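McyG protein (PDB 4R0M) is a component of microcystin synthetase whose adenylation domain binds phenylalanyl-adenylate and probably activates the starter acid for loading onto the adjoining peptidyl carrier domain. Local coordinates at residues A[457-462]-A[500-505]; A[505-508]-A[514-517]. One frame throughout, in Å; residues are numbered along the deposited sequence.

Contact 1 of 2, residues A[457-462]-A[500-505]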
ATOM      1  N   GLU A 457       6.042  18.095  -9.683  1.00 42.86           N
ATOM      2  CA  GLU A 457       4.879  17.533 -10.376  1.00 43.42           C
ATOM      3  C   GLU A 457       3.839  18.569 -10.816  1.00 43.56           C
ATOM      4  O   GLU A 457       2.925  18.247 -11.575  1.00 43.74           O
ATOM      5  CB  GLU A 457       4.248  16.403  -9.554  1.00 43.30           C
ATOM      6  CG  GLU A 457       5.102  15.142  -9.535  1.00 44.14           C
ATOM      7  CD  GLU A 457       4.471  13.978  -8.789  1.00 44.93           C
ATOM      8  OE1 GLU A 457       3.557  14.204  -7.966  1.00 46.27           O
ATOM      9  OE2 GLU A 457       4.903  12.829  -9.025  1.00 44.44           O
ATOM     10  N   GLU A 458       3.995  19.810 -10.354  1.00 44.24           N
ATOM     11  CA  GLU A 458       3.183  20.932 -10.834  1.00 45.13           C
ATOM     12  C   GLU A 458       3.514  21.283 -12.285  1.00 45.79           C
ATOM     13  O   GLU A 458       2.662  21.789 -13.019  1.00 45.70           O
ATOM     14  CB  GLU A 458       3.404  22.173  -9.967  1.00 45.58           C
ATOM     15  CG  GLU A 458       2.896  22.069  -8.537  1.00 46.12           C
ATOM     16  CD  GLU A 458       3.402  23.196  -7.653  1.00 46.95           C
ATOM     17  OE1 GLU A 458       3.957  24.182  -8.186  1.00 47.18           O
ATOM     18  OE2 GLU A 458       3.247  23.097  -6.417  1.00 47.89           O
ATOM     19  N   LEU A 459       4.754  21.013 -12.687  1.00 46.00           N
ATOM     20  CA  LEU A 459       5.253  21.403 -14.005  1.00 46.93           C
ATOM     21  C   LEU A 459       4.674  20.585 -15.152  1.00 47.09           C
ATOM     22  O   LEU A 459       4.515  19.366 -15.050  1.00 46.81           O
ATOM     23  CB  LEU A 459       6.782  21.325 -14.046  1.00 47.33           C
ATOM     24  CG  LEU A 459       7.579  22.297 -13.177  1.00 47.25           C
ATOM     25  CD1 LEU A 459       8.996  21.778 -12.994  1.00 47.51           C
ATOM     26  CD2 LEU A 459       7.581  23.697 -13.775  1.00 48.04           C
ATOM     27  N   GLU A 460       4.369  21.280 -16.245  1.00 48.94           N
ATOM     28  CA  GLU A 460       3.963  20.657 -17.499  1.00 50.34           C
ATOM     29  C   GLU A 460       5.096  19.781 -18.035  1.00 50.44           C
ATOM     30  O   GLU A 460       6.253  20.213 -18.090  1.00 51.16           O
ATOM     31  CB  GLU A 460       3.591  21.742 -18.519  1.00 52.66           C
ATOM     32  CG  GLU A 460       3.333  21.248 -19.936  1.00 55.30           C
ATOM     33  CD  GLU A 460       2.124  20.338 -20.034  1.00 57.92           C
ATOM     34  OE1 GLU A 460       0.996  20.813 -19.776  1.00 58.76           O
ATOM     35  OE2 GLU A 460       2.303  19.148 -20.375  1.00 59.25           O
ATOM     36  N   GLY A 461       4.759  18.550 -18.413  1.00 49.19           N
ATOM     37  CA  GLY A 461       5.741  17.611 -18.955  1.00 47.60           C
ATOM     38  C   GLY A 461       6.252  16.586 -17.958  1.00 46.70           C
ATOM     39  O   GLY A 461       6.973  15.658 -18.331  1.00 46.54           O
ATOM     40  N   VAL A 462       5.887  16.756 -16.687  1.00 45.82           N
ATOM     41  CA  VAL A 462       6.260  15.808 -15.636  1.00 44.98           C
ATOM     42  C   VAL A 462       5.055  14.933 -15.294  1.00 45.46           C
ATOM     43  O   VAL A 462       4.024  15.433 -14.832  1.00 46.46           O
ATOM     44  CB  VAL A 462       6.782  16.529 -14.372  1.00 44.33           C
ATOM     45  CG1 VAL A 462       7.090  15.532 -13.262  1.00 43.39           C
ATOM     46  CG2 VAL A 462       8.015  17.361 -14.702  1.00 43.47           C
ATOM     47  N   VAL A 500      13.845  18.971 -18.200  1.00 57.44           N
ATOM     48  CA  VAL A 500      14.998  18.854 -17.297  1.00 55.25           C
ATOM     49  C   VAL A 500      15.432  20.237 -16.808  1.00 54.79           C
ATOM     50  O   VAL A 500      15.560  20.469 -15.602  1.00 53.73           O
ATOM     51  CB  VAL A 500      16.191  18.135 -17.973  1.00 54.22           C
ATOM     52  CG1 VAL A 500      17.425  18.163 -17.082  1.00 52.38           C
ATOM     53  CG2 VAL A 500      15.825  16.701 -18.328  1.00 53.95           C
ATOM     54  N   ARG A 501      15.639  21.147 -17.758  1.00 54.76           N
ATOM     55  CA  ARG A 501      15.990  22.532 -17.463  1.00 55.35           C
ATOM     56  C   ARG A 501      14.877  23.210 -16.663  1.00 53.82           C
ATOM     57  O   ARG A 501      15.141  23.936 -15.703  1.00 53.08           O
ATOM     58  CB  ARG A 501      16.250  23.295 -18.765  1.00 57.60           C
ATOM     59  CG  ARG A 501      17.135  24.522 -18.608  1.00 59.89           C
ATOM     60  CD  ARG A 501      17.209  25.346 -19.888  1.00 61.79           C
ATOM     61  NE  ARG A 501      17.928  24.677 -20.977  1.00 62.54           N
ATOM     62  CZ  ARG A 501      19.255  24.607 -21.084  1.00 63.01           C
ATOM     63  NH1 ARG A 501      20.040  25.150 -20.162  1.00 63.67           N
ATOM     64  NH2 ARG A 501      19.802  23.981 -22.118  1.00 62.68           N
ATOM     65  N   LYS A 502      13.634  22.945 -17.061  1.00 53.05           N
ATOM     66  CA  LYS A 502      12.455  23.511 -16.415  1.00 51.87           C
ATOM     67  C   LYS A 502      12.297  23.037 -14.968  1.00 50.01           C
ATOM     68  O   LYS A 502      11.788  23.777 -14.125  1.00 50.36           O
ATOM     69  CB  LYS A 502      11.207  23.166 -17.226  1.00 54.18           C
ATOM     70  CG  LYS A 502      10.134  24.245 -17.218  1.00 56.53           C
ATOM     71  CD  LYS A 502       9.217  24.121 -18.428  1.00 58.09           C
ATOM     72  CE  LYS A 502       9.911  24.562 -19.710  1.00 58.77           C
ATOM     73  NZ  LYS A 502       9.123  24.222 -20.927  1.00 59.69           N
ATOM     74  N   ILE A 503      12.740  21.812 -14.688  1.00 47.59           N
ATOM     75  CA  ILE A 503      12.696  21.249 -13.336  1.00 46.08           C
ATOM     76  C   ILE A 503      13.718  21.926 -12.419  1.00 45.36           C
ATOM     77  O   ILE A 503      13.374  22.357 -11.316  1.00 44.90           O
ATOM     78  CB  ILE A 503      12.876  19.708 -13.340  1.00 45.32           C
ATOM     79  CG1 ILE A 503      11.642  19.032 -13.942  1.00 45.53           C
ATOM     80  CG2 ILE A 503      13.108  19.177 -11.930  1.00 44.77           C
ATOM     81  CD1 ILE A 503      11.862  17.604 -14.397  1.00 45.36           C
ATOM     82  N   ARG A 504      14.961  22.031 -12.887  1.00 44.93           N
ATOM     83  CA  ARG A 504      16.044  22.633 -12.105  1.00 43.92           C
ATOM     84  C   ARG A 504      15.728  24.061 -11.653  1.00 43.46           C
ATOM     85  O   ARG A 504      15.903  24.391 -10.478  1.00 43.07           O
ATOM     86  CB  ARG A 504      17.361  22.608 -12.885  1.00 43.08           C
ATOM     87  CG  ARG A 504      18.599  22.707 -12.003  1.00 42.62           C
ATOM     88  CD  ARG A 504      19.883  22.847 -12.811  1.00 42.07           C
ATOM     89  NE  ARG A 504      19.980  21.897 -13.923  1.00 41.20           N
ATOM     90  CZ  ARG A 504      20.395  20.637 -13.815  1.00 40.64           C
ATOM     91  NH1 ARG A 504      20.752  20.139 -12.639  1.00 40.31           N
ATOM     92  NH2 ARG A 504      20.447  19.868 -14.894  1.00 41.24           N
ATOM     93  N   SER A 505      15.260  24.894 -12.583  1.00 43.37           N
ATOM     94  CA  SER A 505      14.950  26.293 -12.276  1.00 44.86           C
ATOM     95  C   SER A 505      13.769  26.429 -11.313  1.00 45.27           C
ATOM     96  O   SER A 505      13.847  27.178 -10.337  1.00 45.64           O
ATOM     97  CB  SER A 505      14.706  27.099 -13.555  1.00 45.29           C
ATOM     98  OG  SER A 505      13.645  26.550 -14.311  1.00 46.73           O
TER

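Contact 2 of 2, residues A[505-508]-A[514-517]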
ATOM      1  N   SER A 505      15.260  24.894 -12.583  1.00 43.37           N
ATOM      2  CA  SER A 505      14.950  26.293 -12.276  1.00 44.86           C
ATOM      3  C   SER A 505      13.769  26.429 -11.313  1.00 45.27           C
ATOM      4  O   SER A 505      13.847  27.178 -10.337  1.00 45.64           O
ATOM      5  CB  SER A 505      14.706  27.099 -13.555  1.00 45.29           C
ATOM      6  OG  SER A 505      13.645  26.550 -14.311  1.00 46.73           O
ATOM      7  N   HIS A 506      12.693  25.688 -11.577  1.00 45.55           N
ATOM      8  CA  HIS A 506      11.500  25.710 -10.725  1.00 45.60           C
ATOM      9  C   HIS A 506      11.792  25.304  -9.304  1.00 44.88           C
ATOM     10  O   HIS A 506      11.232  25.877  -8.368  1.00 45.36           O
ATOM     11  CB  HIS A 506      10.399  24.839 -11.318  1.00 46.92           C
ATOM     12  CG  HIS A 506       9.022  25.148 -10.781  1.00 48.12           C
ATOM     13  ND1 HIS A 506       8.402  24.365  -9.878  1.00 48.57           N
ATOM     14  CD2 HIS A 506       8.148  26.200 -11.056  1.00 48.29           C
ATOM     15  CE1 HIS A 506       7.194  24.885  -9.589  1.00 48.63           C
ATOM     16  NE2 HIS A 506       7.041  26.009 -10.309  1.00 48.76           N
ATOM     17  N   VAL A 507      12.683  24.326  -9.132  1.00 43.86           N
ATOM     18  CA  VAL A 507      13.113  23.884  -7.798  1.00 43.00           C
ATOM     19  C   VAL A 507      13.957  24.947  -7.080  1.00 43.32           C
ATOM     20  O   VAL A 507      13.793  25.158  -5.874  1.00 43.07           O
ATOM     21  CB  VAL A 507      13.850  22.520  -7.849  1.00 42.12           C
ATOM     22  CG1 VAL A 507      14.516  22.192  -6.517  1.00 41.40           C
ATOM     23  CG2 VAL A 507      12.881  21.409  -8.227  1.00 41.55           C
ATOM     24  N   THR A 508      14.845  25.617  -7.819  1.00 44.09           N
ATOM     25  CA  THR A 508      15.690  26.674  -7.240  1.00 44.86           C
ATOM     26  C   THR A 508      14.867  27.883  -6.815  1.00 44.20           C
ATOM     27  O   THR A 508      15.075  28.429  -5.730  1.00 43.45           O
ATOM     28  CB  THR A 508      16.810  27.152  -8.196  1.00 46.11           C
ATOM     29  OG1 THR A 508      16.242  27.599  -9.435  1.00 48.15           O
ATOM     30  CG2 THR A 508      17.785  26.051  -8.476  1.00 45.35           C
ATOM     31  N   ALA A 514      19.334  23.640  -5.629  1.00 40.93           N
ATOM     32  CA  ALA A 514      19.155  23.073  -6.958  1.00 40.57           C
ATOM     33  C   ALA A 514      19.462  21.581  -7.011  1.00 40.25           C
ATOM     34  O   ALA A 514      20.308  21.095  -6.260  1.00 40.60           O
ATOM     35  CB  ALA A 514      20.017  23.822  -7.956  1.00 40.24           C
ATOM     36  N   PRO A 515      18.763  20.844  -7.892  1.00 39.86           N
ATOM     37  CA  PRO A 515      19.153  19.457  -8.136  1.00 40.32           C
ATOM     38  C   PRO A 515      20.463  19.383  -8.916  1.00 40.44           C
ATOM     39  O   PRO A 515      20.622  20.075  -9.927  1.00 40.33           O
ATOM     40  CB  PRO A 515      18.000  18.903  -8.980  1.00 39.81           C
ATOM     41  CG  PRO A 515      17.352  20.096  -9.591  1.00 39.82           C
ATOM     42  CD  PRO A 515      17.516  21.203  -8.594  1.00 39.92           C
ATOM     43  N   ALA A 516      21.396  18.563  -8.437  1.00 40.47           N
ATOM     44  CA  ALA A 516      22.652  18.331  -9.146  1.00 40.79           C
ATOM     45  C   ALA A 516      22.396  17.567 -10.445  1.00 41.35           C
ATOM     46  O   ALA A 516      22.955  17.906 -11.491  1.00 41.44           O
ATOM     47  CB  ALA A 516      23.637  17.583  -8.263  1.00 40.43           C
ATOM     48  N   TYR A 517      21.537  16.550 -10.369  1.00 41.31           N
ATOM     49  CA  TYR A 517      21.158  15.756 -11.537  1.00 41.79           C
ATOM     50  C   TYR A 517      19.645  15.598 -11.641  1.00 41.89           C
ATOM     51  O   TYR A 517      18.961  15.404 -10.634  1.00 42.37           O
ATOM     52  CB  TYR A 517      21.817  14.374 -11.493  1.00 42.07           C
ATOM     53  CG  TYR A 517      23.325  14.399 -11.367  1.00 42.16           C
ATOM     54  CD1 TYR A 517      24.136  14.571 -12.490  1.00 42.52           C
ATOM     55  CD2 TYR A 517      23.940  14.245 -10.124  1.00 42.31           C
ATOM     56  CE1 TYR A 517      25.518  14.592 -12.377  1.00 42.83           C
ATOM     57  CE2 TYR A 517      25.321  14.264 -10.000  1.00 42.45           C
ATOM     58  CZ  TYR A 517      26.104  14.436 -11.130  1.00 42.77           C
ATOM     59  OH  TYR A 517      27.474  14.457 -11.012  1.00 43.16           O
TER

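Contact 1 of 2, residues A[457-462]-A[500-505]
Leu459 turns its two methyls to two flat groups of helix 498-511. CD1 lies off the outward side of the peptide joining Lys502 to Ile503, displaced toward Lys502 O at 3.6 Å and Ile503 CA at 3.8 Å; the other side of that peptide faces the helix interior. CD2 sits over the face of the His506 imidazole, one turn further along, while the Glu458 carboxylate comes to the CE1 edge of the same ring. The motif is a type II beta turn, Leu459 to Val462, docked on a helix, in what is consistent with the small C-terminal subdomain of an ANL-type adenylation domain.

At the third position of the turn Gly461 has a positive phi (100°), where a side chain would be jammed against Glu460 O. The Val462 N to Leu459 O bond closing the turn is weak at 3.4 Å, but Gly461 is also tied through its backbone to Glu489. The turn presents Leu459 and Val462 together to the helix. No hydrogen bond joins the two segments, so apolar packing holds them.

The side chain of Lys502 adds its aliphatic root, CG lying 4.3 Å from Leu459 CD2; its amine end belongs to the exposed side of the helix. Ile503 is buried. Its CG1 stands anti to the carbonyl carbon (chi1 -70°) and the chain runs on extended, which carries CD1 out toward the turn although the CB bond does not aim there. Behind it, Ile503 also touches Ile484 and Phe486 of strand 479-486 and Val518 of strand 517-520. CG1 faces two residues of the turn: Leu459 CD1 approaches at 3.9 Å and Val462 CG2 at 4.1 Å, and the same Val462 CG2 meets Ile503 CD1 at 3.9 Å.

Contact 2 of 2, residues A[505-508]-A[514-517]
Val507 meets the proline ring of Pro515, and both are buried. Followed outward, Val507 starts with a CB aimed at the segment 514-517 and already 4.0 Å from Pro515 CD. The first branch, CG1, stands anti to the backbone N (chi1 169°), which brings it to 3.8 Å from the same CD. The other branch, CG2, lies beside the backbone N and makes no approach to the proline. One ring carbon therefore takes both contacts from Val507, the two side chains crossing at a slant. CD is the ring carbon bonded to the proline nitrogen, so the helix packs on the part of the ring nearest the Ala514-Pro515 peptide.

One residue on, Thr508 lies alongside Ala514, where the chain comes back and their CA atoms are 5.0 Å apart. The modelled approach of its methyl to Ala514 is too short to be trusted. Its hydroxyl turns back to the helix instead: OG1 donates to Ser505 O at 2.6 Å, meeting the carbonyl at 116° from C=O and tilted 24° out of its plane; Arg504 O is a second, weak partner of the same hydroxyl. This fixes the rotation of the side chain. A valine in its place keeps the branched shape but has no hydroxyl, and would probably leave Ser505 O without its side-chain donor and the first torsion less firmly set.

No hydrogen bond crosses between the segments. The contact sits near the C-terminal end of helix 498-511, where the chain runs on into strand 517-520; Ala516 and Tyr517 bond through the backbone to Leu482 and Ile484 of strand 479-486, consistent with a beta-alpha-beta crossover. Val507 and Pro515 both reach Ile484, and Val507 further touches Leu452 and Ile456, so helix 449-457 covers it on another flank.

How the contacts relate
Both contacts use helix 498-511 and share Ser505, their centres lying 9 Å apart. Contact 1 joins the helix to a turn 38 residues earlier in sequence; contact 2 is local, packing the last turns of the helix on the chain that leaves it. Each is partly buried and apolar across its segments, with a buried residue of the helix, Ile503 or Val507, that also touches Ile484, while Lys502 and Ala514 mark the exposed side. They differ in partner: leucine and valine methyls in contact 1, a rigid proline ring in contact 2. Arg504 NH1 ties the two with weak hydrogen bonds to the carbonyls of Pro515 and Ala516.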